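Local coordinates for capsular polysaccharide export system protein KpsC (Thermosulfurimonas dismutans, PDB 6MGD), which acts as a beta-2,7-Kdo transferase, probably adding Kdo sugars to the glycolipid that carries the capsular polysaccharide of Gram-negative bacteria, at residues G42-E54 with F60-G72. Residues are numbered along the deposited sequence; the frame is centred on the assembly and turned at random.
Sequences GKIRLLVWGSTLE and FNKSVEVYRLEDG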
ATOM      1  N   GLY A  42      10.116  31.599  -6.888  1.00 91.66           N
ATOM      2  CA  GLY A  42       8.726  31.657  -7.341  1.00 93.81           C
ATOM      3  C   GLY A  42       7.901  30.430  -7.026  1.00 89.51           C
ATOM      4  O   GLY A  42       6.761  30.553  -6.566  1.00 91.94           O
ATOM      5  N   LYS A  43       8.451  29.242  -7.267  1.00 84.99           N
ATOM      6  CA  LYS A  43       7.787  27.989  -6.932  1.00 81.53           C
ATOM      7  C   LYS A  43       8.831  26.883  -6.899  1.00 75.87           C
ATOM      8  O   LYS A  43       9.818  26.923  -7.639  1.00 74.59           O
ATOM      9  CB  LYS A  43       6.674  27.648  -7.931  1.00 83.00           C
ATOM     10  CG  LYS A  43       7.149  27.481  -9.365  1.00 84.19           C
ATOM     11  CD  LYS A  43       6.024  27.004 -10.272  1.00 85.88           C
ATOM     12  CE  LYS A  43       4.887  28.010 -10.323  1.00 93.79           C
ATOM     13  NZ  LYS A  43       3.807  27.581 -11.255  1.00 97.04           N
ATOM     14  N   ILE A  44       8.606  25.898  -6.026  1.00 75.50           N
ATOM     15  CA  ILE A  44       9.521  24.778  -5.859  1.00 71.62           C
ATOM     16  C   ILE A  44       8.731  23.476  -5.873  1.00 69.14           C
ATOM     17  O   ILE A  44       7.533  23.440  -5.581  1.00 69.53           O
ATOM     18  CB  ILE A  44      10.348  24.876  -4.557  1.00 71.71           C
ATOM     19  CG1 ILE A  44       9.441  24.725  -3.334  1.00 71.67           C
ATOM     20  CG2 ILE A  44      11.122  26.188  -4.497  1.00 77.03           C
ATOM     21  CD1 ILE A  44      10.194  24.618  -2.032  1.00 71.80           C
ATOM     22  N   ARG A  45       9.427  22.397  -6.218  1.00 66.61           N
ATOM     23  CA  ARG A  45       8.893  21.041  -6.143  1.00 65.36           C
ATOM     24  C   ARG A  45       9.570  20.343  -4.971  1.00 61.12           C
ATOM     25  O   ARG A  45      10.780  20.092  -5.006  1.00 59.00           O
ATOM     26  CB  ARG A  45       9.129  20.278  -7.445  1.00 66.98           C
ATOM     27  CG  ARG A  45       8.318  20.770  -8.629  1.00 71.88           C
ATOM     28  CD  ARG A  45       8.726  20.033  -9.893  1.00 72.63           C
ATOM     29  NE  ARG A  45       7.702  20.096 -10.932  1.00 77.24           N
ATOM     30  CZ  ARG A  45       7.678  20.994 -11.910  1.00 83.09           C
ATOM     31  NH1 ARG A  45       6.704  20.968 -12.810  1.00 86.72           N
ATOM     32  NH2 ARG A  45       8.627  21.920 -11.992  1.00 85.04           N
ATOM     33  N   LEU A  46       8.795  20.033  -3.937  1.00 59.02           N
ATOM     34  CA  LEU A  46       9.318  19.408  -2.730  1.00 57.23           C
ATOM     35  C   LEU A  46       8.971  17.924  -2.723  1.00 55.10           C
ATOM     36  O   LEU A  46       7.822  17.549  -2.977  1.00 55.94           O
ATOM     37  CB  LEU A  46       8.757  20.087  -1.481  1.00 58.62           C
ATOM     38  CG  LEU A  46       9.390  19.674  -0.151  1.00 56.49           C
ATOM     39  CD1 LEU A  46      10.863  20.060  -0.124  1.00 55.28           C
ATOM     40  CD2 LEU A  46       8.643  20.296   1.021  1.00 58.82           C
ATOM     41  N   LEU A  47       9.966  17.088  -2.437  1.00 54.35           N
ATOM     42  CA  LEU A  47       9.766  15.655  -2.264  1.00 52.02           C
ATOM     43  C   LEU A  47       9.709  15.350  -0.773  1.00 51.20           C
ATOM     44  O   LEU A  47      10.693  15.554  -0.054  1.00 50.83           O
ATOM     45  CB  LEU A  47      10.883  14.859  -2.940  1.00 51.46           C
ATOM     46  CG  LEU A  47      10.943  14.964  -4.464  1.00 53.45           C
ATOM     47  CD1 LEU A  47      12.115  14.171  -5.030  1.00 52.96           C
ATOM     48  CD2 LEU A  47       9.633  14.498  -5.076  1.00 53.65           C
ATOM     49  N   VAL A  48       8.557  14.880  -0.311  1.00 49.64           N
ATOM     50  CA  VAL A  48       8.364  14.522   1.087  1.00 51.62           C
ATOM     51  C   VAL A  48       8.006  13.045   1.154  1.00 49.39           C
ATOM     52  O   VAL A  48       7.476  12.469   0.197  1.00 44.93           O
ATOM     53  CB  VAL A  48       7.280  15.396   1.765  1.00 55.99           C
ATOM     54  CG1 VAL A  48       5.885  14.893   1.431  1.00 57.32           C
ATOM     55  CG2 VAL A  48       7.491  15.450   3.269  1.00 58.96           C
ATOM     56  N   TRP A  49       8.313  12.425   2.290  1.00 52.16           N
ATOM     57  CA  TRP A  49       8.124  10.993   2.469  1.00 53.19           C
ATOM     58  C   TRP A  49       6.886  10.732   3.317  1.00 54.90           C
ATOM     59  O   TRP A  49       6.832  11.141   4.483  1.00 57.88           O
ATOM     60  CB  TRP A  49       9.348  10.351   3.116  1.00 55.86           C
ATOM     61  CG  TRP A  49       9.212   8.869   3.230  1.00 57.91           C
ATOM     62  CD1 TRP A  49       8.776   8.166   4.313  1.00 60.63           C
ATOM     63  CD2 TRP A  49       9.489   7.903   2.209  1.00 58.36           C
ATOM     64  NE1 TRP A  49       8.776   6.821   4.037  1.00 62.20           N
ATOM     65  CE2 TRP A  49       9.209   6.633   2.750  1.00 60.11           C
ATOM     66  CE3 TRP A  49       9.954   7.989   0.893  1.00 56.37           C
ATOM     67  CZ2 TRP A  49       9.378   5.458   2.021  1.00 60.39           C
ATOM     68  CZ3 TRP A  49      10.119   6.821   0.172  1.00 56.86           C
ATOM     69  CH2 TRP A  49       9.832   5.573   0.737  1.00 59.02           C
ATOM     70  N   GLY A  50       5.909  10.047   2.733  1.00 54.65           N
ATOM     71  CA  GLY A  50       4.752   9.612   3.497  1.00 55.77           C
ATOM     72  C   GLY A  50       3.989  10.782   4.083  1.00 56.62           C
ATOM     73  O   GLY A  50       3.714  11.780   3.410  1.00 56.19           O
ATOM     74  N   SER A  51       3.647  10.662   5.363  1.00 57.88           N
ATOM     75  CA  SER A  51       2.874  11.674   6.078  1.00 59.97           C
ATOM     76  C   SER A  51       3.763  12.556   6.945  1.00 60.90           C
ATOM     77  O   SER A  51       3.384  12.930   8.059  1.00 62.48           O
ATOM     78  CB  SER A  51       1.792  11.007   6.919  1.00 62.76           C
ATOM     79  OG  SER A  51       0.944  10.214   6.109  1.00 62.66           O
ATOM     80  N   THR A  52       4.952  12.906   6.451  1.00 60.22           N
ATOM     81  CA  THR A  52       5.884  13.695   7.250  1.00 60.75           C
ATOM     82  C   THR A  52       5.318  15.072   7.567  1.00 62.39           C
ATOM     83  O   THR A  52       5.432  15.553   8.701  1.00 65.63           O
ATOM     84  CB  THR A  52       7.225  13.813   6.523  1.00 58.85           C
ATOM     85  OG1 THR A  52       7.793  12.508   6.356  1.00 59.54           O
ATOM     86  CG2 THR A  52       8.191  14.678   7.313  1.00 60.62           C
ATOM     87  N   LEU A  53       4.693  15.720   6.583  1.00 61.82           N
ATOM     88  CA  LEU A  53       4.138  17.049   6.817  1.00 63.62           C
ATOM     89  C   LEU A  53       2.948  16.993   7.768  1.00 67.67           C
ATOM     90  O   LEU A  53       2.789  17.874   8.621  1.00 70.10           O
ATOM     91  CB  LEU A  53       3.741  17.691   5.489  1.00 62.13           C
ATOM     92  CG  LEU A  53       4.868  17.816   4.463  1.00 58.64           C
ATOM     93  CD1 LEU A  53       4.348  18.350   3.134  1.00 57.69           C
ATOM     94  CD2 LEU A  53       5.981  18.697   5.004  1.00 60.10           C
ATOM     95  N   GLU A  54       2.106  15.965   7.641  1.00 62.84           N
ATOM     96  CA  GLU A  54       0.947  15.850   8.521  1.00 68.50           C
ATOM     97  C   GLU A  54       1.365  15.543   9.954  1.00 69.27           C
ATOM     98  O   GLU A  54       0.734  16.021  10.904  1.00 73.16           O
ATOM     99  CB  GLU A  54      -0.008  14.773   8.002  1.00 70.69           C
ATOM    100  CG  GLU A  54      -0.780  15.163   6.747  1.00 72.17           C
ATOM    101  CD  GLU A  54       0.070  15.116   5.491  1.00 70.40           C
ATOM    102  OE1 GLU A  54       1.086  14.388   5.483  1.00 68.37           O
ATOM    103  OE2 GLU A  54      -0.278  15.808   4.510  1.00 72.14           O
ATOM    104  N   PHE A  60       2.427  24.359   3.665  1.00 78.96           N
ATOM    105  CA  PHE A  60       3.059  25.370   2.833  1.00 79.69           C
ATOM    106  C   PHE A  60       2.034  25.994   1.895  1.00 82.26           C
ATOM    107  O   PHE A  60       0.959  25.438   1.655  1.00 81.25           O
ATOM    108  CB  PHE A  60       4.213  24.774   2.020  1.00 75.83           C
ATOM    109  CG  PHE A  60       5.240  24.071   2.855  1.00 74.81           C
ATOM    110  CD1 PHE A  60       5.479  22.716   2.688  1.00 71.67           C
ATOM    111  CD2 PHE A  60       5.962  24.763   3.813  1.00 77.40           C
ATOM    112  CE1 PHE A  60       6.421  22.066   3.457  1.00 70.36           C
ATOM    113  CE2 PHE A  60       6.906  24.117   4.587  1.00 76.37           C
ATOM    114  CZ  PHE A  60       7.137  22.765   4.408  1.00 72.39           C
ATOM    115  N   ASN A  61       2.384  27.161   1.358  1.00 82.06           N
ATOM    116  CA  ASN A  61       1.512  27.831   0.407  1.00 86.61           C
ATOM    117  C   ASN A  61       1.439  27.038  -0.899  1.00 83.26           C
ATOM    118  O   ASN A  61       2.199  26.094  -1.131  1.00 78.13           O
ATOM    119  CB  ASN A  61       1.998  29.256   0.146  1.00 90.72           C
ATOM    120  CG  ASN A  61       3.432  29.300  -0.333  1.00 87.07           C
ATOM    121  OD1 ASN A  61       3.711  29.069  -1.508  1.00 85.13           O
ATOM    122  ND2 ASN A  61       4.352  29.592   0.578  1.00 86.67           N
ATOM    123  N   LYS A  62       0.508  27.442  -1.769  1.00 89.13           N
ATOM    124  CA  LYS A  62       0.231  26.679  -2.982  1.00 87.92           C
ATOM    125  C   LYS A  62       1.389  26.682  -3.973  1.00 85.29           C
ATOM    126  O   LYS A  62       1.391  25.858  -4.894  1.00 83.37           O
ATOM    127  CB  LYS A  62      -1.036  27.208  -3.661  1.00 95.65           C
ATOM    128  CG  LYS A  62      -1.747  26.164  -4.516  1.00 95.64           C
ATOM    129  CD  LYS A  62      -3.170  26.573  -4.862  1.00103.60           C
ATOM    130  CE  LYS A  62      -3.249  27.234  -6.228  1.00108.82           C
ATOM    131  NZ  LYS A  62      -4.663  27.415  -6.658  1.00116.11           N
ATOM    132  N   SER A  63       2.371  27.570  -3.811  1.00 82.56           N
ATOM    133  CA  SER A  63       3.527  27.575  -4.700  1.00 80.39           C
ATOM    134  C   SER A  63       4.537  26.485  -4.366  1.00 73.86           C
ATOM    135  O   SER A  63       5.451  26.247  -5.163  1.00 73.44           O
ATOM    136  CB  SER A  63       4.214  28.943  -4.668  1.00 84.00           C
ATOM    137  OG  SER A  63       3.383  29.947  -5.227  1.00 89.94           O
ATOM    138  N   VAL A  64       4.400  25.819  -3.222  1.00 76.77           N
ATOM    139  CA  VAL A  64       5.249  24.685  -2.870  1.00 72.26           C
ATOM    140  C   VAL A  64       4.518  23.427  -3.328  1.00 72.22           C
ATOM    141  O   VAL A  64       3.619  22.932  -2.647  1.00 70.81           O
ATOM    142  CB  VAL A  64       5.564  24.648  -1.374  1.00 70.76           C
ATOM    143  CG1 VAL A  64       6.445  23.452  -1.048  1.00 65.75           C
ATOM    144  CG2 VAL A  64       6.234  25.939  -0.938  1.00 74.43           C
ATOM    145  N   GLU A  65       4.899  22.913  -4.497  1.00 69.51           N
ATOM    146  CA  GLU A  65       4.296  21.699  -5.028  1.00 69.80           C
ATOM    147  C   GLU A  65       4.859  20.495  -4.284  1.00 64.41           C
ATOM    148  O   GLU A  65       6.065  20.231  -4.340  1.00 63.31           O
ATOM    149  CB  GLU A  65       4.555  21.583  -6.528  1.00 73.06           C
ATOM    150  CG  GLU A  65       3.840  20.418  -7.193  1.00 74.57           C
ATOM    151  CD  GLU A  65       4.060  20.378  -8.694  1.00 78.99           C
ATOM    152  OE1 GLU A  65       4.910  21.148  -9.192  1.00 81.51           O
ATOM    153  OE2 GLU A  65       3.382  19.579  -9.375  1.00 80.29           O
ATOM    154  N   VAL A  66       3.991  19.770  -3.587  1.00 63.23           N
ATOM    155  CA  VAL A  66       4.402  18.680  -2.710  1.00 59.72           C
ATOM    156  C   VAL A  66       4.133  17.351  -3.402  1.00 56.70           C
ATOM    157  O   VAL A  66       3.016  17.096  -3.871  1.00 57.15           O
ATOM    158  CB  VAL A  66       3.674  18.750  -1.357  1.00 62.39           C
ATOM    159  CG1 VAL A  66       3.981  17.514  -0.523  1.00 61.37           C
ATOM    160  CG2 VAL A  66       4.068  20.016  -0.610  1.00 64.94           C
ATOM    161  N   TYR A  67       5.160  16.510  -3.469  1.00 56.87           N
ATOM    162  CA  TYR A  67       5.030  15.117  -3.875  1.00 54.38           C
ATOM    163  C   TYR A  67       5.257  14.248  -2.648  1.00 49.39           C
ATOM    164  O   TYR A  67       6.292  14.367  -1.984  1.00 47.16           O
ATOM    165  CB  TYR A  67       6.029  14.763  -4.976  1.00 57.06           C
ATOM    166  CG  TYR A  67       5.725  15.384  -6.317  1.00 60.87           C
ATOM    167  CD1 TYR A  67       6.078  16.699  -6.594  1.00 63.48           C
ATOM    168  CD2 TYR A  67       5.097  14.649  -7.313  1.00 62.70           C
ATOM    169  CE1 TYR A  67       5.804  17.267  -7.825  1.00 66.75           C
ATOM    170  CE2 TYR A  67       4.820  15.208  -8.547  1.00 65.71           C
ATOM    171  CZ  TYR A  67       5.176  16.516  -8.798  1.00 67.65           C
ATOM    172  OH  TYR A  67       4.902  17.075 -10.024  1.00 71.35           O
ATOM    173  N   ARG A  68       4.293  13.389  -2.341  1.00 50.08           N
ATOM    174  CA  ARG A  68       4.396  12.473  -1.213  1.00 50.69           C
ATOM    175  C   ARG A  68       4.852  11.111  -1.725  1.00 49.40           C
ATOM    176  O   ARG A  68       4.144  10.466  -2.506  1.00 48.25           O
ATOM    177  CB  ARG A  68       3.064  12.381  -0.468  1.00 52.41           C
ATOM    178  CG  ARG A  68       2.710  13.678   0.252  1.00 54.09           C
ATOM    179  CD  ARG A  68       1.325  13.657   0.874  1.00 57.19           C
ATOM    180  NE  ARG A  68       1.123  14.806   1.755  1.00 61.13           N
ATOM    181  CZ  ARG A  68       0.742  16.013   1.344  1.00 63.00           C
ATOM    182  NH1 ARG A  68       0.591  16.992   2.223  1.00 64.20           N
ATOM    183  NH2 ARG A  68       0.514  16.244   0.059  1.00 64.98           N
ATOM    184  N   LEU A  69       6.036  10.688  -1.296  1.00 49.48           N
ATOM    185  CA  LEU A  69       6.664   9.467  -1.777  1.00 51.18           C
ATOM    186  C   LEU A  69       6.401   8.304  -0.828  1.00 53.20           C
ATOM    187  O   LEU A  69       6.124   8.483   0.360  1.00 53.19           O
ATOM    188  CB  LEU A  69       8.172   9.665  -1.952  1.00 50.79           C
ATOM    189  CG  LEU A  69       8.614  10.804  -2.875  1.00 49.64           C
ATOM    190  CD1 LEU A  69      10.127  10.839  -3.002  1.00 51.40           C
ATOM    191  CD2 LEU A  69       7.969  10.671  -4.242  1.00 49.55           C
ATOM    192  N   GLU A  70       6.508   7.097  -1.377  1.00 54.49           N
ATOM    193  CA  GLU A  70       6.333   5.861  -0.626  1.00 56.34           C
ATOM    194  C   GLU A  70       6.814   4.714  -1.503  1.00 59.27           C
ATOM    195  O   GLU A  70       6.883   4.839  -2.730  1.00 59.55           O
ATOM    196  CB  GLU A  70       4.871   5.660  -0.204  1.00 56.35           C
ATOM    197  CG  GLU A  70       4.636   4.553   0.814  1.00 59.17           C
ATOM    198  CD  GLU A  70       5.604   4.610   1.980  1.00 61.34           C
ATOM    199  OE1 GLU A  70       6.626   3.889   1.942  1.00 63.66           O
ATOM    200  OE2 GLU A  70       5.348   5.377   2.931  1.00 61.22           O
ATOM    201  N   ASP A  71       7.161   3.602  -0.860  1.00 58.66           N
ATOM    202  CA  ASP A  71       7.597   2.423  -1.596  1.00 60.87           C
ATOM    203  C   ASP A  71       6.480   1.914  -2.499  1.00 59.31           C
ATOM    204  O   ASP A  71       5.292   2.123  -2.238  1.00 56.70           O
ATOM    205  CB  ASP A  71       8.037   1.322  -0.630  1.00 65.45           C
ATOM    206  CG  ASP A  71       9.300   1.683   0.129  1.00 66.95           C
ATOM    207  OD1 ASP A  71      10.174   2.358  -0.455  1.00 67.18           O
ATOM    208  OD2 ASP A  71       9.418   1.294   1.311  1.00 68.63           O
ATOM    209  N   GLY A  72       6.873   1.241  -3.575  1.00 58.69           N
ATOM    210  CA  GLY A  72       5.919   0.707  -4.520  1.00 60.06           C
ATOM    211  C   GLY A  72       5.137  -0.458  -3.943  1.00 62.29           C
ATOM    212  O   GLY A  72       5.308  -0.875  -2.797  1.00 62.92           O
TER
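Strands 44-49 and 64-71 run parallel as neighbours in the mixed sheet, axes 37° apart, their backbones joined by seven hydrogen bonds, from Ile44 N-Ser63 O at one end to Gly50 N-Leu69 O at the other. With helix 52-56 they form a beta-alpha-beta unit, as in the Rossmann-like domains of GT-B glycosyltransferases. On the helix side, Val66 CG1 touches both Val48 CG1 and Leu53 CD1, at 3.8 Å each, while Phe60 CE1 meets Leu46 CD2 and Leu53 CD2. Arg68, extended, passes Val48 and forms a salt bridge with Glu54, whose OE2 accepts from Arg68 NH1 at 2.7 Å on its syn lone pair, tilted from the guanidinium plane; the bond from NE is weak. On the other face, where Ile17 of helix 11-20 touches Leu47 and Leu69, Leu47 CD2 meets Tyr67 CB at 3.6 Å. With CG anti to the backbone N (chi1 -176°), the Trp49 indole reaches the C-terminal end of strand 64-71, Glu70 CA over one face of its six-membered ring in a CH-pi contact and Asp71 OD1 at its edge. Replacing this indole by an alanine would probably uncover Leu69 CB and let the Glu70 carboxylate shift. That carboxylate is turned 74° to the indole, its OE1 3.2 Å from Trp49 CZ2.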